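Local coordinates for MarR Like Protein, TVG0766549 (PDB 3LFK) that is of uncertain function: reported as a mechanosensitive channel, it has the winged helix-turn-helix fold of MarR-like transcriptional regulators, at residues A[29-33]-A[34-38]; A[39-42]-A[43-47]; A[52-55]-A[56-59]. All coordinates share one frame; numbering follows the deposited sequence.

Overall arrangement
Contacts 1 and 2 share helix 36-47: contact 1 builds its start from the preceding loop, contact 2 its middle and end. Contact 3 joins the next elements, strand 51-53 and helix 54-60. Contact 2 lies nearest the middle of the chain, its centre about 5 Å away, and its side-chain packing is almost entirely aliphatic and aromatic. The flanking contacts mix buried apolar residues with exposed polar ones: waters bridge the segments of contact 1 and carboxylates bind S35 within 34-38, whereas charged side chains run along the outer side of contact 3. M34 reaches L42, and I52 and I57 reach L41, F44 and L45, so contact 2 links the two others, whose centres stand about 22 Å apart.

Contact 1: A[29-33]-A[34-38]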
loop_
_atom_site.group_PDB
_atom_site.type_symbol
_atom_site.label_atom_id
_atom_site.label_comp_id
_atom_site.label_asym_id
_atom_site.label_seq_id
_atom_site.Cartn_x
_atom_site.Cartn_y
_atom_site.Cartn_z
ATOM N N GLU A 29 1.173 -9.224 10.088
ATOM C CA GLU A 29 1.850 -10.484 9.815
ATOM C C GLU A 29 1.373 -11.153 8.524
ATOM O O GLU A 29 2.128 -11.902 7.902
ATOM C CB GLU A 29 1.691 -11.449 10.995
ATOM C CG GLU A 29 0.449 -11.202 11.812
ATOM C CD GLU A 29 0.727 -10.283 12.996
ATOM O OE1 GLU A 29 1.187 -10.799 14.039
ATOM O OE2 GLU A 29 0.502 -9.053 12.883
ATOM N N ASN A 30 0.140 -10.891 8.104
ATOM C CA ASN A 30 -0.352 -11.505 6.856
ATOM C C ASN A 30 -0.667 -10.397 5.843
ATOM O O ASN A 30 -1.554 -10.555 4.992
ATOM C CB ASN A 30 -1.613 -12.352 7.112
ATOM C CG ASN A 30 -1.890 -13.339 5.985
ATOM O OD1 ASN A 30 -0.974 -13.723 5.237
ATOM N ND2 ASN A 30 -3.140 -13.761 5.863
ATOM N N ASN A 31 0.075 -9.292 5.940
ATOM C CA ASN A 31 -0.087 -8.159 5.034
ATOM C C ASN A 31 -1.526 -7.671 4.949
ATOM O O ASN A 31 -1.972 -7.248 3.888
ATOM C CB ASN A 31 0.402 -8.535 3.622
ATOM C CG ASN A 31 1.924 -8.610 3.525
ATOM O OD1 ASN A 31 2.635 -7.868 4.202
ATOM N ND2 ASN A 31 2.419 -9.485 2.652
ATOM N N TYR A 32 -2.237 -7.727 6.072
ATOM C CA TYR A 32 -3.634 -7.279 6.148
ATOM C C TYR A 32 -4.493 -7.954 5.104
ATOM O O TYR A 32 -5.390 -7.341 4.551
ATOM C CB TYR A 32 -3.706 -5.747 5.993
ATOM C CG TYR A 32 -2.764 -4.993 6.916
ATOM C CD1 TYR A 32 -1.502 -4.579 6.469
ATOM C CD2 TYR A 32 -3.120 -4.709 8.238
ATOM C CE1 TYR A 32 -0.628 -3.905 7.306
ATOM C CE2 TYR A 32 -2.239 -4.017 9.095
ATOM C CZ TYR A 32 -1.002 -3.622 8.610
ATOM O OH TYR A 32 -0.118 -2.905 9.395
ATOM N N ASP A 33 -4.192 -9.218 4.837
ATOM C CA ASP A 33 -4.921 -10.036 3.874
ATOM C C ASP A 33 -4.798 -9.631 2.414
ATOM O O ASP A 33 -5.544 -10.115 1.563
ATOM C CB ASP A 33 -6.395 -10.138 4.279
ATOM C CG ASP A 33 -6.560 -10.719 5.655
ATOM O OD1 ASP A 33 -6.121 -11.872 5.843
ATOM O OD2 ASP A 33 -7.106 -10.026 6.530
ATOM N N MET A 34 -3.863 -8.751 2.103
ATOM C CA MET A 34 -3.643 -8.373 0.719
ATOM C C MET A 34 -2.847 -9.468 0.038
ATOM O O MET A 34 -2.060 -10.178 0.679
ATOM C CB MET A 34 -2.837 -7.071 0.632
ATOM C CG MET A 34 -3.636 -5.821 1.070
ATOM S SD MET A 34 -2.671 -4.335 0.780
ATOM C CE MET A 34 -1.583 -4.353 2.240
ATOM N N SER A 35 -3.040 -9.609 -1.268
ATOM C CA SER A 35 -2.250 -10.588 -2.002
ATOM C C SER A 35 -0.919 -9.896 -2.328
ATOM O O SER A 35 -0.806 -8.675 -2.185
ATOM C CB SER A 35 -3.002 -11.019 -3.262
ATOM O OG SER A 35 -3.645 -9.927 -3.870
ATOM N N GLN A 36 0.084 -10.660 -2.770
ATOM C CA GLN A 36 1.401 -10.045 -3.022
ATOM C C GLN A 36 1.421 -8.962 -4.101
ATOM O O GLN A 36 2.163 -7.972 -3.990
ATOM C CB GLN A 36 2.430 -11.135 -3.322
ATOM C CG GLN A 36 3.873 -10.593 -3.453
ATOM C CD GLN A 36 4.311 -9.753 -2.254
ATOM O OE1 GLN A 36 4.177 -10.176 -1.099
ATOM N NE2 GLN A 36 4.843 -8.552 -2.526
ATOM N N ASP A 37 0.597 -9.127 -5.139
ATOM C CA ASP A 37 0.529 -8.119 -6.182
ATOM C C ASP A 37 0.070 -6.775 -5.592
ATOM O O ASP A 37 0.585 -5.707 -5.952
ATOM C CB ASP A 37 -0.379 -8.584 -7.335
ATOM C CG ASP A 37 -1.759 -9.074 -6.867
ATOM O OD1 ASP A 37 -1.974 -9.257 -5.657
ATOM O OD2 ASP A 37 -2.630 -9.272 -7.729
ATOM N N GLU A 38 -0.887 -6.836 -4.660
ATOM C CA GLU A 38 -1.392 -5.628 -4.022
ATOM C C GLU A 38 -0.339 -4.973 -3.137
ATOM O O GLU A 38 -0.196 -3.764 -3.140
ATOM C CB GLU A 38 -2.660 -5.982 -3.208
ATOM C CG GLU A 38 -3.831 -6.279 -4.151
ATOM C CD GLU A 38 -4.972 -7.053 -3.525
ATOM O OE1 GLU A 38 -4.949 -7.334 -2.315
ATOM O OE2 GLU A 38 -5.902 -7.390 -4.287
HETATM O O HOH W 1 -2.694 -11.858 2.919
HETATM O O HOH W 2 0.400 -11.316 1.095
HETATM O O HOH W 3 5.184 -9.228 1.698
#
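The entry into helix 36-47, the first helix of the winged helix-turn-helix fold, is a turn tying N31 to M34. N31, Y32 and D33 all have left-handed backbone angles, and M34 N closes the turn on N31 O at 3.0 Å. M34 CB and CE both pack at 3.4 Å from N31 O; a bend at chi3 (-80°) folds the methyl back there, while CE also approaches Y32 CD1 obliquely at 4.2 Å. The M34 side chain also touches Y76, V99 and I103.

Water finishes the turn. One molecule donates to N30 O and M34 O, a second bridges N31 ND2 and M34 O, and a third links N31 ND2 to Q36 OE1. The amide planes of N31 and Q36 stand 74° apart, and the other end of the N31 amide, OD1, binds R106.

S35 occupies the N-cap position, but its side chain makes no capping bond: S35 OG instead meets the syn lone pair of D37 OD1 at 2.5 Å. The buried E38 OE1 is shared between Y76 OH, which ties helix 66-76 to this turn, and S35 N, which donates at 3.1 Å from above the carboxylate plane.

Contact 2: A[39-42]-A[43-47]; sequences VSLL and LFLKT
The F44 ring, the one flat side chain here, is met obliquely by L41 CD1, which lies 4.3 Å from F44 CD2. The H48 ring, inclined at about 45° to it, T61 from the loop after helix 54-60, and I52 are further neighbours. The phenyl group reaches L41 by swinging CG anti to the backbone N (chi1 172°), a torsion that carries the ring outward from the helix. F44 CB itself, placed by the backbone, lies 3.4 Å from L41 O.

L41 is shared between two partners one turn on. Besides F44 it meets L45, with L41 CG 4.3 Å from L45 CD1. On another side of the helix V39 and L43 lie side by side and point the same way, V39 CG1 to L43 CD1 at 4.1 Å. L43 and L45 adopt the same first torsion, near -65°, which lays each side chain back along the helix toward the carbonyl four residues earlier: L45 CG comes to 3.3 Å from L41 O, and L43 CG is similarly close to V39 O.

The backbone beneath is regular. The oxygens of V39, S40, L41 and L42 accept in turn from the amides of L43, F44, L45 and K46, the bond from L43 N to V39 O being 3.0 Å long with an N-H...O angle of 165°. S40 OG turns back to Q36 O.

Around the helix, L41 faces V69, L70 and L73 of helix 66-76, L42 meets V99 and L92, and L45 also rests on L92. Such a leucine-rich first helix, packed on the putative recognition helix, a wing strand and the long C-terminal helix, is consistent with a winged helix-turn-helix domain.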
loop_
_atom_site.group_PDB
_atom_site.type_symbol
_atom_site.label_atom_id
_atom_site.label_comp_id
_atom_site.label_asym_id
_atom_site.label_seq_id
_atom_site.Cartn_x
_atom_site.Cartn_y
_atom_site.Cartn_z
ATOM N N VAL A 39 0.414 -5.793 -2.412
ATOM C CA VAL A 39 1.464 -5.282 -1.554
ATOM C C VAL A 39 2.524 -4.626 -2.437
ATOM O O VAL A 39 2.967 -3.518 -2.165
ATOM C CB VAL A 39 2.098 -6.417 -0.735
ATOM C CG1 VAL A 39 3.265 -5.871 0.088
ATOM C CG2 VAL A 39 1.072 -7.019 0.230
ATOM N N SER A 40 2.926 -5.312 -3.502
ATOM C CA SER A 40 3.908 -4.728 -4.421
ATOM C C SER A 40 3.463 -3.353 -4.942
ATOM O O SER A 40 4.239 -2.382 -4.952
ATOM C CB SER A 40 4.113 -5.683 -5.604
ATOM O OG SER A 40 4.739 -6.865 -5.149
ATOM N N LEU A 41 2.202 -3.244 -5.369
ATOM C CA LEU A 41 1.731 -1.972 -5.870
ATOM C C LEU A 41 1.683 -0.892 -4.776
ATOM O O LEU A 41 2.024 0.248 -5.010
ATOM C CB LEU A 41 0.345 -2.120 -6.506
ATOM C CG LEU A 41 -0.169 -0.783 -7.054
ATOM C CD1 LEU A 41 0.775 -0.198 -8.126
ATOM C CD2 LEU A 41 -1.554 -1.000 -7.649
ATOM N N LEU A 42 1.218 -1.260 -3.587
ATOM C CA LEU A 42 1.155 -0.304 -2.488
ATOM C C LEU A 42 2.549 0.263 -2.173
ATOM O O LEU A 42 2.705 1.463 -1.948
ATOM C CB LEU A 42 0.557 -0.995 -1.246
ATOM C CG LEU A 42 0.334 -0.101 -0.026
ATOM C CD1 LEU A 42 -0.812 0.836 -0.297
ATOM C CD2 LEU A 42 0.026 -0.969 1.200
ATOM N N LEU A 43 3.549 -0.616 -2.139
ATOM C CA LEU A 43 4.912 -0.177 -1.846
ATOM C C LEU A 43 5.470 0.640 -3.013
ATOM O O LEU A 43 6.264 1.560 -2.806
ATOM C CB LEU A 43 5.820 -1.389 -1.552
ATOM C CG LEU A 43 5.424 -2.180 -0.304
ATOM C CD1 LEU A 43 6.445 -3.287 -0.043
ATOM C CD2 LEU A 43 5.324 -1.263 0.882
ATOM N N PHE A 44 5.056 0.318 -4.229
ATOM C CA PHE A 44 5.516 1.087 -5.383
ATOM C C PHE A 44 4.992 2.520 -5.208
ATOM O O PHE A 44 5.715 3.494 -5.388
ATOM C CB PHE A 44 4.977 0.460 -6.671
ATOM C CG PHE A 44 5.241 1.275 -7.909
ATOM C CD1 PHE A 44 6.427 1.121 -8.624
ATOM C CD2 PHE A 44 4.301 2.199 -8.358
ATOM C CE1 PHE A 44 6.662 1.884 -9.770
ATOM C CE2 PHE A 44 4.524 2.962 -9.501
ATOM C CZ PHE A 44 5.710 2.805 -10.208
ATOM N N LEU A 45 3.723 2.666 -4.843
ATOM C CA LEU A 45 3.158 3.984 -4.653
ATOM C C LEU A 45 3.868 4.730 -3.520
ATOM O O LEU A 45 4.133 5.931 -3.633
ATOM C CB LEU A 45 1.645 3.873 -4.355
ATOM C CG LEU A 45 0.826 3.318 -5.537
ATOM C CD1 LEU A 45 -0.610 2.990 -5.065
ATOM C CD2 LEU A 45 0.768 4.339 -6.662
ATOM N N LYS A 46 4.172 4.026 -2.433
ATOM C CA LYS A 46 4.836 4.627 -1.288
ATOM C C LYS A 46 6.236 5.084 -1.680
ATOM O O LYS A 46 6.658 6.173 -1.292
ATOM C CB LYS A 46 4.928 3.613 -0.138
ATOM C CG LYS A 46 5.467 4.202 1.161
ATOM C CD LYS A 46 4.480 5.237 1.709
ATOM C CE LYS A 46 4.900 5.785 3.083
ATOM N NZ LYS A 46 6.074 6.708 2.997
ATOM N N THR A 47 6.919 4.259 -2.467
ATOM C CA THR A 47 8.294 4.552 -2.914
ATOM C C THR A 47 8.359 5.789 -3.806
ATOM O O THR A 47 9.379 6.485 -3.842
ATOM C CB THR A 47 8.873 3.349 -3.684
ATOM O OG1 THR A 47 9.127 2.287 -2.765
ATOM C CG2 THR A 47 10.170 3.735 -4.403
#

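Contact 3: A[52-55]-A[56-59]; sequences IPLY and RIKN
P53 O and L54 O take the first amide hydrogens of helix 54-60. R56 N donates to P53 O at 3.1 Å, P53 being the N-cap residue. L54 O accepts twice: from K58 N at 3.2 Å, and weakly from I57 N. Y55 O takes N59 N at 3.1 Å. The N59 amide also lies near Y55 O but at a poor angle; its ND2 sits instead at the edge of the Y55 ring, close to the ring plane and 3.8 Å from Y55 CD1.

A chi1 of 78°, placing CG between the backbone N and carbonyl carbon, lays that ring alongside R56, with Y55 CE1 3.5 Å from R56 CG. R56 is thus gripped through its methylenes by the tyrosine and, crossing at about a right angle, by I52. I52 CD1 lies over one face of the guanidinium, 3.6 Å above its plane and offset toward the rim. The R56 charge is met by E60 in a salt bridge through NE, and K58, its chain extended, pairs through NZ with E67.

On the inner side I52 CG2 touches I57 CD1 at 4.0 Å, both residues resting on L45. Strand 51-53 is itself fixed by backbone bonds of I52 to I90, and L54 to E88 continues the link to strand 87-92. The chemistry thus divides by side: I52 and I57 join the hydrophobic core, while R56 packs its methylenes on I52 and Y55 and K58 runs out past L54. Both charges find their carboxylates outside 52-59, in E60 and E67, so each is probably partly offset by its partner.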
loop_
_atom_site.group_PDB
_atom_site.type_symbol
_atom_site.label_atom_id
_atom_site.label_comp_id
_atom_site.label_asym_id
_atom_site.label_seq_id
_atom_site.Cartn_x
_atom_site.Cartn_y
_atom_site.Cartn_z
ATOM N N ILE A 52 1.363 9.667 -7.796
ATOM C CA ILE A 52 1.953 9.421 -9.125
ATOM C C ILE A 52 0.916 9.323 -10.281
ATOM O O ILE A 52 -0.241 8.946 -10.065
ATOM C CB ILE A 52 2.769 8.096 -9.026
ATOM C CG1 ILE A 52 3.637 7.866 -10.264
ATOM C CG2 ILE A 52 1.823 6.920 -8.903
ATOM C CD1 ILE A 52 4.564 6.652 -10.115
ATOM N N PRO A 53 1.303 9.685 -11.521
ATOM C CA PRO A 53 0.367 9.601 -12.656
ATOM C C PRO A 53 -0.033 8.152 -12.955
ATOM O O PRO A 53 0.788 7.233 -12.832
ATOM C CB PRO A 53 1.177 10.189 -13.821
ATOM C CG PRO A 53 2.051 11.181 -13.149
ATOM C CD PRO A 53 2.519 10.430 -11.913
ATOM N N LEU A 54 -1.276 7.930 -13.372
ATOM C CA LEU A 54 -1.700 6.569 -13.667
ATOM C C LEU A 54 -0.846 5.909 -14.757
ATOM O O LEU A 54 -0.542 4.724 -14.678
ATOM C CB LEU A 54 -3.185 6.532 -14.063
ATOM C CG LEU A 54 -3.739 5.166 -14.470
ATOM C CD1 LEU A 54 -3.830 4.209 -13.263
ATOM C CD2 LEU A 54 -5.123 5.379 -15.056
ATOM N N TYR A 55 -0.416 6.672 -15.765
ATOM C CA TYR A 55 0.371 6.039 -16.814
ATOM C C TYR A 55 1.690 5.445 -16.290
ATOM O O TYR A 55 2.203 4.491 -16.856
ATOM C CB TYR A 55 0.600 7.017 -17.994
ATOM C CG TYR A 55 1.657 8.056 -17.771
ATOM C CD1 TYR A 55 3.010 7.728 -17.846
ATOM C CD2 TYR A 55 1.310 9.363 -17.435
ATOM C CE1 TYR A 55 3.992 8.678 -17.583
ATOM C CE2 TYR A 55 2.280 10.317 -17.171
ATOM C CZ TYR A 55 3.616 9.968 -17.244
ATOM O OH TYR A 55 4.573 10.915 -16.973
ATOM N N ARG A 56 2.246 5.983 -15.209
ATOM C CA ARG A 56 3.480 5.396 -14.689
ATOM C C ARG A 56 3.189 4.033 -14.063
ATOM O O ARG A 56 4.006 3.113 -14.133
ATOM C CB ARG A 56 4.148 6.319 -13.663
ATOM C CG ARG A 56 4.652 7.632 -14.272
ATOM C CD ARG A 56 5.596 8.383 -13.330
ATOM N NE ARG A 56 6.733 7.558 -12.945
ATOM C CZ ARG A 56 7.582 7.863 -11.967
ATOM N NH1 ARG A 56 7.428 8.985 -11.276
ATOM N NH2 ARG A 56 8.561 7.028 -11.651
ATOM N N ILE A 57 2.015 3.900 -13.448
ATOM C CA ILE A 57 1.646 2.629 -12.843
ATOM C C ILE A 57 1.526 1.558 -13.924
ATOM O O ILE A 57 1.962 0.430 -13.739
ATOM C CB ILE A 57 0.327 2.781 -12.065
ATOM C CG1 ILE A 57 0.599 3.620 -10.823
ATOM C CG2 ILE A 57 -0.254 1.407 -11.692
ATOM C CD1 ILE A 57 -0.652 4.084 -10.125
ATOM N N LYS A 58 0.972 1.929 -15.071
ATOM C CA LYS A 58 0.816 0.983 -16.166
ATOM C C LYS A 58 2.142 0.560 -16.749
ATOM O O LYS A 58 2.348 -0.608 -17.075
ATOM C CB LYS A 58 -0.024 1.597 -17.275
ATOM C CG LYS A 58 -1.450 1.846 -16.906
ATOM C CD LYS A 58 -2.217 2.240 -18.148
ATOM C CE LYS A 58 -3.683 2.414 -17.854
ATOM N NZ LYS A 58 -4.455 2.622 -19.111
ATOM N N ASN A 59 3.044 1.521 -16.877
ATOM C CA ASN A 59 4.343 1.264 -17.479
ATOM C C ASN A 59 5.399 0.624 -16.599
ATOM O O ASN A 59 6.169 -0.225 -17.057
ATOM C CB ASN A 59 4.965 2.577 -18.013
ATOM C CG ASN A 59 4.119 3.268 -19.077
ATOM O OD1 ASN A 59 3.236 2.667 -19.692
ATOM N ND2 ASN A 59 4.408 4.550 -19.309
#